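Local coordinates for protein endonuclease 8-like 3 (Homo sapiens, PDB 7JL5) that belongs to the Nei-like (endonuclease VIII-like) protein family and carries two tandem GRF zinc fingers, each holding one zinc ion, at residues A[20-25]-A[31-36]; A[53-56]-A[62-65]; A[80-83]-A[89-92]. All coordinates share one frame; numbering follows the deposited sequence.

How the interactions relate
Interaction 1 lies in the first zinc finger, whereas interactions 2 and 3 share the second. The two fingers meet where interaction 1 touches interaction 2: Gln-32 NE2 lies 2.9 Å from Met-65 O, a probable hydrogen bond, and Gln-32 OE1 packs against Phe-54 CE2. Their centres are about 14 Å apart. Interactions 2 and 3 are closer, with about 9 Å between centres, and share a sheet in which strands 64-67 and 78-81 are neighbours; Thr-64 N is 2.9 Å from Val-81 O. Interactions 1 and 3 do not touch, yet each includes part of a zinc site: Cys-36 in the first, Cys-82 and Cys-90 in the second. Ser-63 of interaction 2 has its side chain about 7 Å from a zinc ion.

Interaction 1. Residues A[20-25]-A[31-36]; sequences RVVGKD and RQFYAC. With ZN (zinc ion), chain C.
Arg-20 O accepts a hydrogen bond from Phe-33 N of the facing strand at 2.9 Å and has a CA-H...O contact from Gln-32 CA at 3.2 Å. The reciprocal bond from Arg-20 N to Phe-33 O, also 2.9 Å, makes Arg-20 and Phe-33 an antiparallel hydrogen-bonded pair. Val-21 and Gln-32 form the adjoining non-hydrogen-bonded pair, and Val-22 N then reaches Arg-31 O in a nearly straight bond (3.1 Å, 170° at the hydrogen).

On the face carrying Arg-20 and Phe-33, the ring of Phe-33 swings under the neighbouring strand because its CG stands between the backbone N and carbonyl carbon (chi1 63°). Arg-20 CB sits over the ring face, 3.9 Å from its centroid, in a CH-pi contact. Val-22 CG2 approaches obliquely, 3.6 Å from Phe-33 CE1. The guanidinium of Arg-20 is turned 55° from the ring plane and has Ala-35 CB at its edge. Val-21 CG2 meets the aliphatic Gln-32 CG on the other face. Outside the pair, Phe-47 stacks on Phe-33. Cys-36 continues from strand 32-35 to the zinc ion, completing with Cys-10, His-13 and Cys-44 the site beside this GRF-finger beta hairpin.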
loop_
_atom_site.group_PDB
_atom_site.type_symbol
_atom_site.label_atom_id
_atom_site.label_comp_id
_atom_site.label_asym_id
_atom_site.label_seq_id
_atom_site.Cartn_x
_atom_site.Cartn_y
_atom_site.Cartn_z
ATOM N N ARG A 20 -3.949 2.948 -3.515
ATOM C CA ARG A 20 -5.287 2.417 -3.314
ATOM C C ARG A 20 -5.214 0.971 -2.841
ATOM O O ARG A 20 -4.192 0.295 -2.979
ATOM C CB ARG A 20 -6.110 2.511 -4.602
ATOM C CG ARG A 20 -6.645 3.906 -4.887
ATOM C CD ARG A 20 -8.015 3.845 -5.544
ATOM N NE ARG A 20 -7.937 3.825 -7.002
ATOM C CZ ARG A 20 -8.937 3.451 -7.795
ATOM N NH1 ARG A 20 -10.088 3.052 -7.271
ATOM N NH2 ARG A 20 -8.784 3.468 -9.113
ATOM N N VAL A 21 -6.320 0.504 -2.267
ATOM C CA VAL A 21 -6.445 -0.855 -1.760
ATOM C C VAL A 21 -7.552 -1.550 -2.533
ATOM O O VAL A 21 -8.651 -0.998 -2.683
ATOM C CB VAL A 21 -6.740 -0.872 -0.249
ATOM C CG1 VAL A 21 -7.289 -2.228 0.170
ATOM C CG2 VAL A 21 -5.484 -0.538 0.540
ATOM N N VAL A 22 -7.272 -2.756 -3.019
ATOM C CA VAL A 22 -8.273 -3.525 -3.747
ATOM C C VAL A 22 -9.421 -3.876 -2.809
ATOM O O VAL A 22 -9.352 -4.858 -2.060
ATOM C CB VAL A 22 -7.668 -4.794 -4.371
ATOM C CG1 VAL A 22 -8.771 -5.778 -4.739
ATOM C CG2 VAL A 22 -6.841 -4.435 -5.594
ATOM N N GLY A 23 -10.486 -3.081 -2.849
ATOM C CA GLY A 23 -11.679 -3.377 -2.082
ATOM C C GLY A 23 -12.640 -4.265 -2.842
ATOM O O GLY A 23 -13.621 -3.786 -3.420
ATOM N N LYS A 24 -12.365 -5.565 -2.852
ATOM C CA LYS A 24 -13.170 -6.527 -3.591
ATOM C C LYS A 24 -12.914 -7.913 -3.009
ATOM O O LYS A 24 -12.201 -8.067 -2.013
ATOM C CB LYS A 24 -12.852 -6.476 -5.088
ATOM N N ASP A 25 -13.501 -8.923 -3.639
ATOM C CA ASP A 25 -13.361 -10.303 -3.199
ATOM C C ASP A 25 -12.360 -11.037 -4.082
ATOM O O ASP A 25 -12.277 -10.786 -5.287
ATOM C CB ASP A 25 -14.710 -11.024 -3.226
ATOM N N ARG A 31 -4.698 -5.910 -1.042
ATOM C CA ARG A 31 -3.407 -5.648 -1.664
ATOM C C ARG A 31 -3.369 -4.223 -2.199
ATOM O O ARG A 31 -4.302 -3.774 -2.873
ATOM C CB ARG A 31 -3.137 -6.645 -2.788
ATOM C CG ARG A 31 -1.706 -6.589 -3.305
ATOM C CD ARG A 31 -1.438 -7.646 -4.364
ATOM N NE ARG A 31 -0.059 -7.595 -4.844
ATOM C CZ ARG A 31 0.390 -8.251 -5.910
ATOM N NH1 ARG A 31 -0.434 -9.012 -6.617
ATOM N NH2 ARG A 31 1.660 -8.142 -6.272
ATOM N N GLN A 32 -2.286 -3.516 -1.902
ATOM C CA GLN A 32 -2.156 -2.109 -2.245
ATOM C C GLN A 32 -1.517 -1.948 -3.618
ATOM O O GLN A 32 -0.680 -2.753 -4.036
ATOM C CB GLN A 32 -1.319 -1.384 -1.190
ATOM C CG GLN A 32 -1.703 -1.728 0.241
ATOM C CD GLN A 32 -0.706 -1.205 1.256
ATOM O OE1 GLN A 32 0.461 -1.597 1.257
ATOM N NE2 GLN A 32 -1.162 -0.313 2.125
ATOM N N PHE A 33 -1.920 -0.890 -4.318
ATOM C CA PHE A 33 -1.412 -0.627 -5.654
ATOM C C PHE A 33 -1.400 0.871 -5.919
ATOM O O PHE A 33 -2.296 1.596 -5.482
ATOM C CB PHE A 33 -2.253 -1.341 -6.720
ATOM C CG PHE A 33 -3.678 -0.870 -6.783
ATOM C CD1 PHE A 33 -4.637 -1.411 -5.943
ATOM C CD2 PHE A 33 -4.058 0.115 -7.679
ATOM C CE1 PHE A 33 -5.947 -0.978 -5.996
ATOM C CE2 PHE A 33 -5.369 0.552 -7.737
ATOM C CZ PHE A 33 -6.314 0.005 -6.894
ATOM N N TYR A 34 -0.374 1.322 -6.636
ATOM C CA TYR A 34 -0.301 2.701 -7.085
ATOM C C TYR A 34 -1.186 2.905 -8.306
ATOM O O TYR A 34 -1.179 2.095 -9.245
ATOM C CB TYR A 34 1.138 3.082 -7.424
ATOM C CG TYR A 34 2.066 3.053 -6.238
ATOM C CD1 TYR A 34 1.837 3.865 -5.136
ATOM C CD2 TYR A 34 3.177 2.223 -6.221
ATOM C CE1 TYR A 34 2.683 3.847 -4.048
ATOM C CE2 TYR A 34 4.032 2.198 -5.137
ATOM C CZ TYR A 34 3.779 3.012 -4.052
ATOM O OH TYR A 34 4.625 2.992 -2.967
ATOM N N ALA A 35 -1.937 4.006 -8.285
ATOM C CA ALA A 35 -2.878 4.345 -9.339
ATOM C C ALA A 35 -2.833 5.846 -9.591
ATOM O O ALA A 35 -2.257 6.615 -8.814
ATOM C CB ALA A 35 -4.304 3.910 -8.977
ATOM N N CYS A 36 -3.465 6.254 -10.687
ATOM C CA CYS A 36 -3.467 7.654 -11.078
ATOM C C CYS A 36 -4.083 8.513 -9.973
ATOM O O CYS A 36 -5.064 8.103 -9.340
ATOM C CB CYS A 36 -4.246 7.833 -12.384
ATOM S SG CYS A 36 -4.133 9.470 -13.131
HETATM ZN ZN ZN C . -2.383 9.527 -14.795
#

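Interaction 2. Residues A[53-56]-A[62-65]; sequences SFPF and RSTM
Phe-56 and Arg-62 are joined by a single backbone bridge, with their CA atoms 4.6 Å apart, while residues 53-56 and 62-65 run at 109° to one another and diverge beyond that point. Next to the bridge, Ser-63 N donates to Pro-55 O at 2.9 Å in a nearly straight bond, 170° at the hydrogen. Pro-55 O takes a second bond from Ser-63 OG at 2.7 Å, whose donor stands well above the carbonyl plane. The torsion that sets Ser-63 OG between its own backbone N and carbonyl carbon (chi1 51°) turns the hydroxyl to Pro-55 O, and Ser-63 OG also lies against the proline ring, 3.3 Å from Pro-55 CG. One serine thus grips one carbonyl through both its backbone and its side chain.

Phe-54 fills the angle left by the diverging segments. Ser-63 O meets the edge of its ring, in plane, 3.4 Å from Phe-54 CD2. Met-65 comes across the ring's far end at about a right angle: Met-65 CB is 3.7 Å from Phe-54 CE2 and Met-65 CE 3.9 Å from Phe-54 CZ, while SD makes an oblique Met-aromatic contact. The Arg-62 guanidinium is modelled face-on to Phe-56 CZ, but at a separation too short for carbons, so this arrangement is doubtful.

Phe-80 of strand 78-81 meets Phe-54 from the neighbouring strand, and also touches Pro-55, Ser-63 and Met-65. Phe-92, just before strand 93-95, packs on Pro-55 and Ser-63; strand 64-67 itself is an outermost strand of its three-stranded sheet within this chain.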
loop_
_atom_site.group_PDB
_atom_site.type_symbol
_atom_site.label_atom_id
_atom_site.label_comp_id
_atom_site.label_asym_id
_atom_site.label_seq_id
_atom_site.Cartn_x
_atom_site.Cartn_y
_atom_site.Cartn_z
ATOM N N SER A 53 8.208 -4.714 -3.670
ATOM C CA SER A 53 9.470 -4.504 -2.970
ATOM C C SER A 53 9.288 -4.331 -1.466
ATOM O O SER A 53 10.238 -3.929 -0.781
ATOM C CB SER A 53 10.202 -3.289 -3.548
ATOM O OG SER A 53 11.402 -3.030 -2.838
ATOM N N PHE A 54 8.102 -4.619 -0.934
ATOM C CA PHE A 54 7.880 -4.520 0.497
ATOM C C PHE A 54 8.583 -5.665 1.224
ATOM O O PHE A 54 8.852 -6.716 0.639
ATOM C CB PHE A 54 6.388 -4.556 0.816
ATOM C CG PHE A 54 5.650 -3.288 0.473
ATOM C CD1 PHE A 54 6.300 -2.207 -0.104
ATOM C CD2 PHE A 54 4.294 -3.182 0.737
ATOM C CE1 PHE A 54 5.609 -1.048 -0.412
ATOM C CE2 PHE A 54 3.600 -2.030 0.432
ATOM C CZ PHE A 54 4.259 -0.960 -0.143
ATOM N N PRO A 55 8.893 -5.485 2.506
ATOM C CA PRO A 55 9.458 -6.590 3.290
ATOM C C PRO A 55 8.453 -7.719 3.464
ATOM O O PRO A 55 7.262 -7.594 3.166
ATOM C CB PRO A 55 9.813 -5.942 4.634
ATOM C CG PRO A 55 8.998 -4.685 4.688
ATOM C CD PRO A 55 8.861 -4.223 3.267
ATOM N N PHE A 56 8.959 -8.845 3.957
ATOM C CA PHE A 56 8.140 -10.003 4.282
ATOM C C PHE A 56 7.932 -10.059 5.790
ATOM O O PHE A 56 8.889 -9.907 6.557
ATOM C CB PHE A 56 8.797 -11.296 3.796
ATOM C CG PHE A 56 8.931 -11.386 2.304
ATOM C CD1 PHE A 56 7.913 -11.926 1.535
ATOM C CD2 PHE A 56 10.077 -10.936 1.670
ATOM C CE1 PHE A 56 8.034 -12.010 0.162
ATOM C CE2 PHE A 56 10.202 -11.019 0.297
ATOM C CZ PHE A 56 9.180 -11.559 -0.457
ATOM N N ARG A 62 3.953 -10.982 2.101
ATOM C CA ARG A 62 4.270 -9.582 1.857
ATOM C C ARG A 62 3.585 -8.705 2.896
ATOM O O ARG A 62 2.382 -8.834 3.140
ATOM C CB ARG A 62 3.831 -9.172 0.454
ATOM C CG ARG A 62 4.721 -9.688 -0.659
ATOM C CD ARG A 62 6.015 -8.892 -0.771
ATOM N NE ARG A 62 6.798 -9.333 -1.923
ATOM C CZ ARG A 62 8.087 -9.061 -2.109
ATOM N NH1 ARG A 62 8.760 -8.349 -1.216
ATOM N NH2 ARG A 62 8.705 -9.515 -3.190
ATOM N N SER A 63 4.352 -7.810 3.507
ATOM C CA SER A 63 3.790 -6.920 4.509
ATOM C C SER A 63 2.928 -5.847 3.850
ATOM O O SER A 63 2.979 -5.624 2.636
ATOM C CB SER A 63 4.903 -6.276 5.332
ATOM O OG SER A 63 5.888 -5.702 4.492
ATOM N N THR A 64 2.115 -5.189 4.674
ATOM C CA THR A 64 1.268 -4.083 4.254
ATOM C C THR A 64 1.813 -2.781 4.824
ATOM O O THR A 64 2.334 -2.755 5.947
ATOM C CB THR A 64 -0.180 -4.289 4.710
ATOM O OG1 THR A 64 -0.793 -5.309 3.912
ATOM C CG2 THR A 64 -0.980 -3.001 4.581
ATOM N N MET A 65 1.685 -1.706 4.051
ATOM C CA MET A 65 2.220 -0.402 4.416
ATOM C C MET A 65 1.139 0.437 5.083
ATOM O O MET A 65 0.006 0.508 4.595
ATOM C CB MET A 65 2.763 0.327 3.184
ATOM C CG MET A 65 3.482 1.632 3.506
ATOM S SD MET A 65 3.796 2.667 2.059
ATOM C CE MET A 65 5.496 2.241 1.685
#

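Interaction 3. Residues A[80-83]-A[89-92]; sequences FVCP and QCNF. With ZN (zinc ion), chain D.
This contact joins two zinc-binding parts of the second finger: the end of strand 78-81, where the chain leaves the sheet after Val-81, and the loop of residues 89-92 leading into strand 93-95. Two thiolates meet at the metal: Cys-82 SG binds the zinc ion at 2.3 Å and Cys-90 SG binds it at 2.4 Å. Cys-82 reaches it with SG anti to its backbone N (chi1 -175°). Because both cysteines bind the same metal, their side chains are also drawn close together, with Cys-82 CB 3.6 Å from Cys-90 SG.

Each sulfur accepts one backbone N-H as a second-shell bond. Cys-90 N points its hydrogen at Cys-82 SG over 3.4 Å, and the angle of 168° shows a nearly straight N-H...S bond. Phe-92 N does the same for Cys-90 SG at 3.5 Å, with 160° at the hydrogen. Such bonds would probably draw some negative charge off the thiolates, and they probably help hold residues 90-92 around the metal. Cys-57 and His-59 supply the other two ligands, giving the Cys-His-Cys-Cys site of the second GRF zinc finger, a member of the zinc beta-ribbon group.

The Gln-89 side chain, extended beyond CG, brings its amide to the Cys-82 carbonyl. Gln-89 NE2 lies 2.7 Å from Cys-82 O, but the bond is weak because the hydrogen points well off the line to the oxygen; Gln-89 NE2 also rests 3.8 Å from Val-81 CB. Toward the sheet the contact turns apolar. The end of the Phe-92 side chain comes nearer to strand 78-81; Phe-80 CB lies 3.8 Å from Phe-92 CE2, oblique to the ring. The Phe-80 ring itself leads away from residues 89-92, while the backbone of Phe-80 bonds to Gln-94 in the adjacent strand 93-95.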
loop_
_atom_site.group_PDB
_atom_site.type_symbol
_atom_site.label_atom_id
_atom_site.label_comp_id
_atom_site.label_asym_id
_atom_site.label_seq_id
_atom_site.Cartn_x
_atom_site.Cartn_y
_atom_site.Cartn_z
ATOM N N PHE A 80 5.652 -0.950 8.012
ATOM C CA PHE A 80 5.173 -2.208 7.456
ATOM C C PHE A 80 4.714 -3.134 8.573
ATOM O O PHE A 80 5.342 -3.202 9.634
ATOM C CB PHE A 80 6.262 -2.889 6.618
ATOM C CG PHE A 80 6.692 -2.091 5.421
ATOM C CD1 PHE A 80 5.907 -2.052 4.281
ATOM C CD2 PHE A 80 7.880 -1.380 5.434
ATOM C CE1 PHE A 80 6.298 -1.319 3.180
ATOM C CE2 PHE A 80 8.277 -0.645 4.334
ATOM C CZ PHE A 80 7.484 -0.614 3.206
ATOM N N VAL A 81 3.615 -3.850 8.328
ATOM C CA VAL A 81 3.025 -4.749 9.312
ATOM C C VAL A 81 2.524 -6.008 8.615
ATOM O O VAL A 81 2.474 -6.093 7.388
ATOM C CB VAL A 81 1.869 -4.083 10.091
ATOM C CG1 VAL A 81 2.380 -2.910 10.906
ATOM C CG2 VAL A 81 0.776 -3.636 9.132
ATOM N N CYS A 82 2.148 -6.992 9.426
ATOM C CA CYS A 82 1.545 -8.212 8.908
ATOM C C CYS A 82 0.137 -8.015 8.342
ATOM O O CYS A 82 -0.694 -7.355 8.969
ATOM C CB CYS A 82 1.378 -9.228 10.035
ATOM S SG CYS A 82 0.765 -10.842 9.533
ATOM N N PRO A 83 -0.115 -8.484 7.103
ATOM C CA PRO A 83 -1.409 -8.184 6.472
ATOM C C PRO A 83 -2.602 -9.090 6.732
ATOM O O PRO A 83 -3.432 -9.268 5.834
ATOM C CB PRO A 83 -0.992 -8.279 4.997
ATOM C CG PRO A 83 -0.105 -9.510 5.005
ATOM C CD PRO A 83 0.674 -9.430 6.324
ATOM N N GLN A 89 -2.436 -11.565 13.167
ATOM C CA GLN A 89 -1.206 -10.897 12.765
ATOM C C GLN A 89 -0.007 -11.483 13.500
ATOM O O GLN A 89 -0.089 -11.823 14.684
ATOM C CB GLN A 89 -1.293 -9.398 13.056
ATOM C CG GLN A 89 -1.935 -8.567 11.968
ATOM C CD GLN A 89 -1.735 -7.080 12.193
ATOM O OE1 GLN A 89 -2.481 -6.446 12.940
ATOM N NE2 GLN A 89 -0.714 -6.519 11.557
ATOM N N CYS A 90 1.115 -11.594 12.794
ATOM C CA CYS A 90 2.387 -11.867 13.445
ATOM C C CYS A 90 2.868 -10.566 14.089
ATOM O O CYS A 90 2.143 -9.568 14.142
ATOM C CB CYS A 90 3.400 -12.435 12.456
ATOM S SG CYS A 90 4.029 -11.261 11.239
ATOM N N ASN A 91 4.108 -10.550 14.570
ATOM C CA ASN A 91 4.638 -9.413 15.309
ATOM C C ASN A 91 5.580 -8.550 14.478
ATOM O O ASN A 91 6.287 -7.708 15.039
ATOM C CB ASN A 91 5.354 -9.905 16.570
ATOM C CG ASN A 91 6.602 -10.707 16.256
ATOM O OD1 ASN A 91 6.528 -11.810 15.713
ATOM N ND2 ASN A 91 7.760 -10.156 16.603
ATOM N N PHE A 92 5.592 -8.726 13.160
ATOM C CA PHE A 92 6.527 -7.999 12.310
ATOM C C PHE A 92 6.195 -6.512 12.282
ATOM O O PHE A 92 5.033 -6.122 12.134
ATOM C CB PHE A 92 6.501 -8.576 10.892
ATOM C CG PHE A 92 7.323 -7.797 9.901
ATOM C CD1 PHE A 92 8.701 -7.924 9.871
ATOM C CD2 PHE A 92 6.715 -6.948 8.991
ATOM C CE1 PHE A 92 9.459 -7.212 8.960
ATOM C CE2 PHE A 92 7.468 -6.233 8.077
ATOM C CZ PHE A 92 8.842 -6.366 8.062
HETATM ZN ZN ZN D . 2.659 -12.118 9.408
#